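Local structure of scyllo-inositol 2-dehydrogenase (NADP(+)) IolW (Bacillus subtilis subsp. subtilis, 3GDO) at residues B[147-153]-B[237-243]; B[182-186]-B[224-228]. The protein catalyses the reversible NADPH-dependent reduction of scyllo-inosose to scyllo-inositol and cannot use NADH in place of NADPH. All coordinates share one frame; numbering follows the deposited sequence.

Contact 1 of 2, residues B[147-153]-B[237-243]; sequences NTYQVSY and PRYQIHG
Antiparallel strands 147-152 and 239-243 are neighbours in the large mixed sheet of the C-terminal alpha/beta domain found in the Gfo/Idh/MocA family. At one end, N147 and T148 both face H242 in a classic beta bulge: H242 O takes the N-H of N147 at 2.6 Å and that of T148 at 3.2 Å. The ladder runs on through the hydrogen-bonded pairs T148-H242 and Q150-Q240 to S152, whose N meets a lone pair of R238 O at 2.8 Å. The sheet sorts its side chains by face. Y149, V151, Y239 and I241 are apolar or aromatic, suiting the side packed by helices 129-139 and 174-190. There I241 CD1 lies 3.6 Å from Y149 CE1, V151 CG2 packs against Y239 CD1, and the Y149 hydroxyl reaches the edge of the Y239 ring. Polar T148, Q150, Q240 and H242 line the other face, which meets the second subunit. The T148 CB sits at the edge of the imidazole, while one water joins Q150 OE1 to H242 NE2; ND1 of the same ring bonds S247. At the end of the ladder, S152 OG, placed between backbone N and carbonyl carbon (chi1 77°), bonds P237 O at 3.0 Å. R238 needs its length: extended from CG to NE, it forms a cation-pi contact with Y153, CZ standing 4.5 Å from the ring centroid. The two planes are steeply inclined, 76° apart, so the guanidinium meets the ring by its edge, with NH1 3.5 Å above the Y153 ring plane and over its centre.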
ATOM      1  N   ASN B 147       0.013  11.805   8.454  1.00 34.43           N
ATOM      2  CA  ASN B 147      -0.921  10.826   9.012  1.00 33.45           C
ATOM      3  C   ASN B 147      -0.726   9.423   8.412  1.00 32.74           C
ATOM      4  O   ASN B 147      -1.107   8.429   9.010  1.00 31.45           O
ATOM      5  CB  ASN B 147      -2.380  11.314   8.875  1.00 33.44           C
ATOM      6  CG  ASN B 147      -2.820  11.475   7.428  1.00 36.35           C
ATOM      7  OD1 ASN B 147      -2.956  10.485   6.686  1.00 37.83           O
ATOM      8  ND2 ASN B 147      -3.052  12.708   7.016  1.00 36.32           N
ATOM      9  N   THR B 148      -0.146   9.368   7.218  1.00 32.15           N
ATOM     10  CA  THR B 148       0.059   8.102   6.516  1.00 31.93           C
ATOM     11  C   THR B 148       1.398   8.162   5.797  1.00 31.92           C
ATOM     12  O   THR B 148       1.696   9.148   5.055  1.00 31.90           O
ATOM     13  CB  THR B 148      -1.073   7.830   5.468  1.00 30.34           C
ATOM     14  OG1 THR B 148      -2.343   7.874   6.102  1.00 32.76           O
ATOM     15  CG2 THR B 148      -0.942   6.455   4.848  1.00 35.71           C
ATOM     16  N   TYR B 149       2.179   7.089   5.942  1.00 30.74           N
ATOM     17  CA  TYR B 149       3.562   7.063   5.414  1.00 30.04           C
ATOM     18  C   TYR B 149       3.798   5.683   4.839  1.00 29.54           C
ATOM     19  O   TYR B 149       3.946   4.689   5.585  1.00 29.31           O
ATOM     20  CB  TYR B 149       4.571   7.375   6.561  1.00 28.55           C
ATOM     21  CG  TYR B 149       6.031   7.370   6.125  1.00 31.01           C
ATOM     22  CD1 TYR B 149       6.616   8.498   5.528  1.00 29.82           C
ATOM     23  CD2 TYR B 149       6.845   6.250   6.345  1.00 29.89           C
ATOM     24  CE1 TYR B 149       7.966   8.495   5.132  1.00 30.72           C
ATOM     25  CE2 TYR B 149       8.195   6.240   5.984  1.00 28.83           C
ATOM     26  CZ  TYR B 149       8.746   7.348   5.367  1.00 30.11           C
ATOM     27  OH  TYR B 149      10.064   7.300   4.998  1.00 29.09           O
ATOM     28  N   GLN B 150       3.766   5.592   3.519  1.00 29.30           N
ATOM     29  CA  GLN B 150       3.711   4.271   2.852  1.00 28.92           C
ATOM     30  C   GLN B 150       4.873   4.166   1.923  1.00 27.45           C
ATOM     31  O   GLN B 150       5.059   5.032   1.047  1.00 25.60           O
ATOM     32  CB  GLN B 150       2.424   4.098   2.031  1.00 30.13           C
ATOM     33  CG  GLN B 150       1.185   3.972   2.880  1.00 35.37           C
ATOM     34  CD  GLN B 150      -0.105   3.892   2.045  1.00 42.82           C
ATOM     35  OE1 GLN B 150      -0.142   4.325   0.878  1.00 45.54           O
ATOM     36  NE2 GLN B 150      -1.178   3.364   2.660  1.00 44.57           N
ATOM     37  N   VAL B 151       5.674   3.131   2.128  1.00 25.96           N
ATOM     38  CA  VAL B 151       6.926   2.996   1.365  1.00 27.55           C
ATOM     39  C   VAL B 151       6.950   1.616   0.746  1.00 28.47           C
ATOM     40  O   VAL B 151       6.676   0.606   1.443  1.00 27.64           O
ATOM     41  CB  VAL B 151       8.204   3.211   2.272  1.00 26.33           C
ATOM     42  CG1 VAL B 151       9.440   3.250   1.428  1.00 24.94           C
ATOM     43  CG2 VAL B 151       8.059   4.517   3.059  1.00 26.54           C
ATOM     44  N   SER B 152       7.225   1.547  -0.549  1.00 30.37           N
ATOM     45  CA  SER B 152       7.399   0.201  -1.147  1.00 33.08           C
ATOM     46  C   SER B 152       8.752  -0.029  -1.735  1.00 33.52           C
ATOM     47  O   SER B 152       9.405   0.893  -2.231  1.00 35.89           O
ATOM     48  CB  SER B 152       6.303  -0.153  -2.155  1.00 34.19           C
ATOM     49  OG  SER B 152       6.500   0.484  -3.378  1.00 40.53           O
ATOM     50  N   TYR B 153       9.213  -1.265  -1.681  1.00 31.92           N
ATOM     51  CA  TYR B 153      10.593  -1.554  -2.083  1.00 31.44           C
ATOM     52  C   TYR B 153      10.591  -2.910  -2.762  1.00 30.76           C
ATOM     53  O   TYR B 153      10.829  -3.935  -2.134  1.00 28.75           O
ATOM     54  CB  TYR B 153      11.474  -1.610  -0.836  1.00 31.03           C
ATOM     55  CG  TYR B 153      12.971  -1.462  -1.057  1.00 33.15           C
ATOM     56  CD1 TYR B 153      13.807  -1.089   0.017  1.00 35.16           C
ATOM     57  CD2 TYR B 153      13.562  -1.656  -2.318  1.00 27.88           C
ATOM     58  CE1 TYR B 153      15.167  -0.956  -0.165  1.00 34.96           C
ATOM     59  CE2 TYR B 153      14.928  -1.496  -2.512  1.00 30.98           C
ATOM     60  CZ  TYR B 153      15.723  -1.167  -1.418  1.00 33.74           C
ATOM     61  OH  TYR B 153      17.070  -1.039  -1.554  1.00 36.84           O
ATOM     62  N   PRO B 237       4.649   3.990  -6.799  1.00 31.54           N
ATOM     63  CA  PRO B 237       5.509   4.913  -6.068  1.00 30.93           C
ATOM     64  C   PRO B 237       6.300   4.237  -4.914  1.00 30.48           C
ATOM     65  O   PRO B 237       5.801   3.292  -4.241  1.00 27.87           O
ATOM     66  CB  PRO B 237       4.530   5.883  -5.452  1.00 31.94           C
ATOM     67  CG  PRO B 237       3.185   5.582  -6.023  1.00 32.71           C
ATOM     68  CD  PRO B 237       3.218   4.320  -6.716  1.00 31.19           C
ATOM     69  N   ARG B 238       7.544   4.672  -4.757  1.00 29.82           N
ATOM     70  CA  ARG B 238       8.402   4.298  -3.610  1.00 29.72           C
ATOM     71  C   ARG B 238       7.811   4.922  -2.337  1.00 29.23           C
ATOM     72  O   ARG B 238       7.610   4.220  -1.338  1.00 28.23           O
ATOM     73  CB  ARG B 238       9.846   4.748  -3.819  1.00 29.88           C
ATOM     74  CG  ARG B 238      10.762   4.415  -2.608  1.00 30.52           C
ATOM     75  CD  ARG B 238      12.241   4.482  -2.968  1.00 30.33           C
ATOM     76  NE  ARG B 238      13.141   4.320  -1.803  1.00 32.17           N
ATOM     77  CZ  ARG B 238      13.761   3.187  -1.452  1.00 37.97           C
ATOM     78  NH1 ARG B 238      13.555   2.042  -2.134  1.00 35.40           N
ATOM     79  NH2 ARG B 238      14.597   3.193  -0.400  1.00 34.02           N
ATOM     80  N   TYR B 239       7.505   6.214  -2.394  1.00 29.24           N
ATOM     81  CA  TYR B 239       6.892   6.957  -1.271  1.00 29.66           C
ATOM     82  C   TYR B 239       5.523   7.516  -1.592  1.00 29.26           C
ATOM     83  O   TYR B 239       5.319   8.150  -2.619  1.00 29.33           O
ATOM     84  CB  TYR B 239       7.770   8.149  -0.791  1.00 29.92           C
ATOM     85  CG  TYR B 239       9.158   7.713  -0.358  1.00 30.26           C
ATOM     86  CD1 TYR B 239       9.386   7.270   0.955  1.00 31.96           C
ATOM     87  CD2 TYR B 239      10.205   7.674  -1.260  1.00 27.41           C
ATOM     88  CE1 TYR B 239      10.638   6.834   1.360  1.00 28.30           C
ATOM     89  CE2 TYR B 239      11.463   7.223  -0.865  1.00 32.38           C
ATOM     90  CZ  TYR B 239      11.663   6.797   0.449  1.00 31.54           C
ATOM     91  OH  TYR B 239      12.905   6.336   0.853  1.00 30.61           O
ATOM     92  N   GLN B 240       4.612   7.329  -0.656  1.00 29.84           N
ATOM     93  CA  GLN B 240       3.359   8.043  -0.640  1.00 31.07           C
ATOM     94  C   GLN B 240       3.164   8.525   0.775  1.00 30.99           C
ATOM     95  O   GLN B 240       2.952   7.714   1.734  1.00 28.92           O
ATOM     96  CB  GLN B 240       2.178   7.132  -1.059  1.00 31.71           C
ATOM     97  CG  GLN B 240       2.325   6.522  -2.460  1.00 34.84           C
ATOM     98  CD  GLN B 240       1.284   5.433  -2.775  1.00 40.36           C
ATOM     99  OE1 GLN B 240       0.101   5.706  -2.928  1.00 41.07           O
ATOM    100  NE2 GLN B 240       1.751   4.192  -2.902  1.00 43.13           N
ATOM    101  N   ILE B 241       3.203   9.847   0.919  1.00 30.89           N
ATOM    102  CA  ILE B 241       3.136  10.446   2.243  1.00 31.00           C
ATOM    103  C   ILE B 241       2.032  11.495   2.334  1.00 31.81           C
ATOM    104  O   ILE B 241       2.054  12.466   1.563  1.00 32.14           O
ATOM    105  CB  ILE B 241       4.481  11.116   2.618  1.00 30.75           C
ATOM    106  CG1 ILE B 241       5.669  10.182   2.372  1.00 29.76           C
ATOM    107  CG2 ILE B 241       4.441  11.577   4.095  1.00 31.86           C
ATOM    108  CD1 ILE B 241       7.045  10.876   2.536  1.00 34.33           C
ATOM    109  N   HIS B 242       1.116  11.324   3.283  1.00 30.67           N
ATOM    110  CA  HIS B 242      -0.052  12.205   3.432  1.00 32.48           C
ATOM    111  C   HIS B 242      -0.055  12.888   4.781  1.00 33.31           C
ATOM    112  O   HIS B 242      -0.005  12.211   5.837  1.00 34.41           O
ATOM    113  CB  HIS B 242      -1.370  11.428   3.252  1.00 31.69           C
ATOM    114  CG  HIS B 242      -1.369  10.547   2.044  1.00 32.31           C
ATOM    115  ND1 HIS B 242      -1.123  11.038   0.781  1.00 26.21           N
ATOM    116  CD2 HIS B 242      -1.579   9.207   1.904  1.00 28.47           C
ATOM    117  CE1 HIS B 242      -1.135  10.033  -0.086  1.00 32.13           C
ATOM    118  NE2 HIS B 242      -1.394   8.910   0.571  1.00 31.47           N
ATOM    119  N   GLY B 243      -0.117  14.219   4.751  1.00 35.06           N
ATOM    120  CA  GLY B 243      -0.237  15.046   5.972  1.00 36.22           C
ATOM    121  C   GLY B 243      -1.516  15.881   6.010  1.00 38.36           C
ATOM    122  O   GLY B 243      -2.391  15.716   5.148  1.00 38.03           O
TER
HETATM  123  O   HOH W   1      -2.143   6.276   0.064  1.00 42.89           O
HETATM  124  O   HOH W   2      11.597   1.473  -4.054  1.00 30.64           O

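Contact 2 of 2, residues B[182-186]-B[224-228]; sequences IIDQT and AILYG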
ATOM      1  N   ILE B 182      14.262   0.820   4.891  1.00 28.44           N
ATOM      2  CA  ILE B 182      13.087   1.696   4.935  1.00 28.58           C
ATOM      3  C   ILE B 182      12.489   1.756   6.344  1.00 29.52           C
ATOM      4  O   ILE B 182      11.841   2.735   6.714  1.00 28.98           O
ATOM      5  CB  ILE B 182      12.053   1.331   3.803  1.00 30.52           C
ATOM      6  CG1 ILE B 182      11.579  -0.129   3.901  1.00 25.29           C
ATOM      7  CG2 ILE B 182      12.695   1.558   2.418  1.00 26.51           C
ATOM      8  CD1 ILE B 182      10.327  -0.419   2.962  1.00 28.61           C
ATOM      9  N   ILE B 183      12.769   0.714   7.139  1.00 30.20           N
ATOM     10  CA  ILE B 183      12.497   0.722   8.569  1.00 31.15           C
ATOM     11  C   ILE B 183      13.366   1.794   9.260  1.00 31.35           C
ATOM     12  O   ILE B 183      12.874   2.577  10.078  1.00 32.00           O
ATOM     13  CB  ILE B 183      12.760  -0.665   9.178  1.00 30.63           C
ATOM     14  CG1 ILE B 183      11.653  -1.641   8.773  1.00 31.32           C
ATOM     15  CG2 ILE B 183      12.873  -0.600  10.735  1.00 32.45           C
ATOM     16  CD1 ILE B 183      12.001  -3.139   9.114  1.00 29.69           C
ATOM     17  N   ASP B 184      14.641   1.852   8.909  1.00 31.41           N
ATOM     18  CA  ASP B 184      15.562   2.807   9.538  1.00 32.12           C
ATOM     19  C   ASP B 184      15.080   4.226   9.265  1.00 32.75           C
ATOM     20  O   ASP B 184      15.087   5.113  10.167  1.00 32.66           O
ATOM     21  CB  ASP B 184      17.010   2.626   9.017  1.00 31.94           C
ATOM     22  CG  ASP B 184      17.986   3.691   9.579  1.00 34.04           C
ATOM     23  OD1 ASP B 184      18.324   3.608  10.780  1.00 30.35           O
ATOM     24  OD2 ASP B 184      18.423   4.620   8.823  1.00 34.91           O
ATOM     25  N   GLN B 185      14.656   4.448   8.020  1.00 32.31           N
ATOM     26  CA  GLN B 185      14.185   5.766   7.606  1.00 30.82           C
ATOM     27  C   GLN B 185      12.974   6.157   8.442  1.00 30.95           C
ATOM     28  O   GLN B 185      12.879   7.292   8.945  1.00 28.24           O
ATOM     29  CB  GLN B 185      13.815   5.746   6.135  1.00 29.91           C
ATOM     30  CG  GLN B 185      15.039   5.735   5.221  1.00 31.70           C
ATOM     31  CD  GLN B 185      14.698   5.793   3.732  1.00 32.79           C
ATOM     32  OE1 GLN B 185      13.585   5.491   3.320  1.00 32.86           O
ATOM     33  NE2 GLN B 185      15.662   6.197   2.927  1.00 31.94           N
ATOM     34  N   THR B 186      12.066   5.193   8.610  1.00 30.40           N
ATOM     35  CA  THR B 186      10.828   5.413   9.363  1.00 31.69           C
ATOM     36  C   THR B 186      11.120   5.715  10.825  1.00 32.25           C
ATOM     37  O   THR B 186      10.496   6.630  11.410  1.00 32.78           O
ATOM     38  CB  THR B 186       9.847   4.211   9.278  1.00 31.06           C
ATOM     39  OG1 THR B 186       9.701   3.810   7.900  1.00 31.77           O
ATOM     40  CG2 THR B 186       8.509   4.590   9.838  1.00 28.57           C
ATOM     41  N   ALA B 224       2.354   3.811   9.488  1.00 28.81           N
ATOM     42  CA  ALA B 224       3.519   3.706   8.604  1.00 28.92           C
ATOM     43  C   ALA B 224       3.415   2.320   8.022  1.00 29.42           C
ATOM     44  O   ALA B 224       3.274   1.340   8.786  1.00 27.76           O
ATOM     45  CB  ALA B 224       4.837   3.885   9.386  1.00 28.16           C
ATOM     46  N   ILE B 225       3.445   2.223   6.684  1.00 29.30           N
ATOM     47  CA  ILE B 225       3.203   0.937   6.027  1.00 28.91           C
ATOM     48  C   ILE B 225       4.435   0.671   5.175  1.00 28.66           C
ATOM     49  O   ILE B 225       4.748   1.494   4.314  1.00 27.81           O
ATOM     50  CB  ILE B 225       1.958   0.971   5.081  1.00 29.49           C
ATOM     51  CG1 ILE B 225       0.657   1.440   5.764  1.00 31.77           C
ATOM     52  CG2 ILE B 225       1.829  -0.366   4.276  1.00 31.36           C
ATOM     53  CD1 ILE B 225       0.216   0.692   6.945  1.00 36.23           C
ATOM     54  N   LEU B 226       5.119  -0.457   5.390  1.00 27.12           N
ATOM     55  CA  LEU B 226       6.389  -0.717   4.687  1.00 28.32           C
ATOM     56  C   LEU B 226       6.301  -2.087   4.076  1.00 28.33           C
ATOM     57  O   LEU B 226       5.999  -3.070   4.778  1.00 27.97           O
ATOM     58  CB  LEU B 226       7.591  -0.677   5.636  1.00 27.46           C
ATOM     59  CG  LEU B 226       7.728   0.574   6.494  1.00 30.12           C
ATOM     60  CD1 LEU B 226       8.716   0.300   7.646  1.00 29.56           C
ATOM     61  CD2 LEU B 226       8.187   1.744   5.642  1.00 30.21           C
ATOM     62  N   TYR B 227       6.495  -2.146   2.755  1.00 27.95           N
ATOM     63  CA  TYR B 227       6.221  -3.385   2.053  1.00 27.81           C
ATOM     64  C   TYR B 227       7.108  -3.547   0.854  1.00 27.27           C
ATOM     65  O   TYR B 227       7.673  -2.567   0.335  1.00 25.76           O
ATOM     66  CB  TYR B 227       4.731  -3.488   1.685  1.00 29.24           C
ATOM     67  CG  TYR B 227       4.251  -2.498   0.662  1.00 34.10           C
ATOM     68  CD1 TYR B 227       4.274  -2.825  -0.702  1.00 36.06           C
ATOM     69  CD2 TYR B 227       3.766  -1.218   1.054  1.00 37.79           C
ATOM     70  CE1 TYR B 227       3.827  -1.933  -1.646  1.00 40.21           C
ATOM     71  CE2 TYR B 227       3.310  -0.298   0.088  1.00 40.21           C
ATOM     72  CZ  TYR B 227       3.339  -0.674  -1.260  1.00 39.50           C
ATOM     73  OH  TYR B 227       2.900   0.182  -2.250  1.00 43.27           O
ATOM     74  N   GLY B 228       7.215  -4.780   0.402  1.00 25.75           N
ATOM     75  CA  GLY B 228       8.169  -5.140  -0.632  1.00 27.90           C
ATOM     76  C   GLY B 228       7.828  -6.517  -1.149  1.00 29.39           C
ATOM     77  O   GLY B 228       7.587  -7.439  -0.348  1.00 30.32           O
TER
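L226 reaches from strand 224-228 to helix 182-186 and touches I182, I183 and T186, one turn of the helix. Helix and strand run nearly antiparallel, at 168°, with their segment axes 9.7 Å apart, a spacing that side chains fill. The branched leucine suits this place because its two methyls divide the work: CD1 meets I183 CG1 at 3.7 Å, and CD2 lies 3.4 Å from T186 OG1. With CG anti to its carbonyl carbon (chi1 -53°), the fork is carried toward the helix, while I182 CD1 slides past in the opposite direction to rest 3.8 Å from L226 CB. At the other end small A224 puts only its CB against the helix, 3.8 Å from T186 CG2. The threonine can offer a hydroxyl to this apolar layer because OG1 turns back to donate to I182 O at 2.7 Å; that carbonyl also accepts T186 N, so two bonds grip it. An alanine in place of T186 has neither OG1 nor CG2, which would probably leave I182 O with just the backbone N-H of its two donors and open a gap beside A224 CB and the L226 methyls. Toward G228 the contact thins out: glycine brings no side chain, and Y227 adds little more than its backbone N, near I182 CD1. I225 and Y227 point away from the helix, to the sheet face that packs on the second subunit. Such a helix laid along one face of a sheet, joined by interlocking aliphatic side chains, is the layered packing of an alpha/beta domain.

In the fold
After the N-terminal Rossmann fold the chain enters strand 146-152, then helix 174-190, and later strands 222-228 and 239-243. Contact 2 closes the shorter loop, with 37 residues between its segments, and is nested inside the 83-residue loop closed by contact 1, so the two do not cross. Contact 1 joins two strands edge to edge, whereas contact 2 lays the helix on the same sheet. Strand 146-152 lies between 239-243 and 222-228, parallel to the latter; Y149 O to I225 N is one probable hydrogen bond between them. On the helix side, Q185 probably bonds Y239 OH, tying 174-190 to strand 239-243 as well. Both contacts also touch the second subunit.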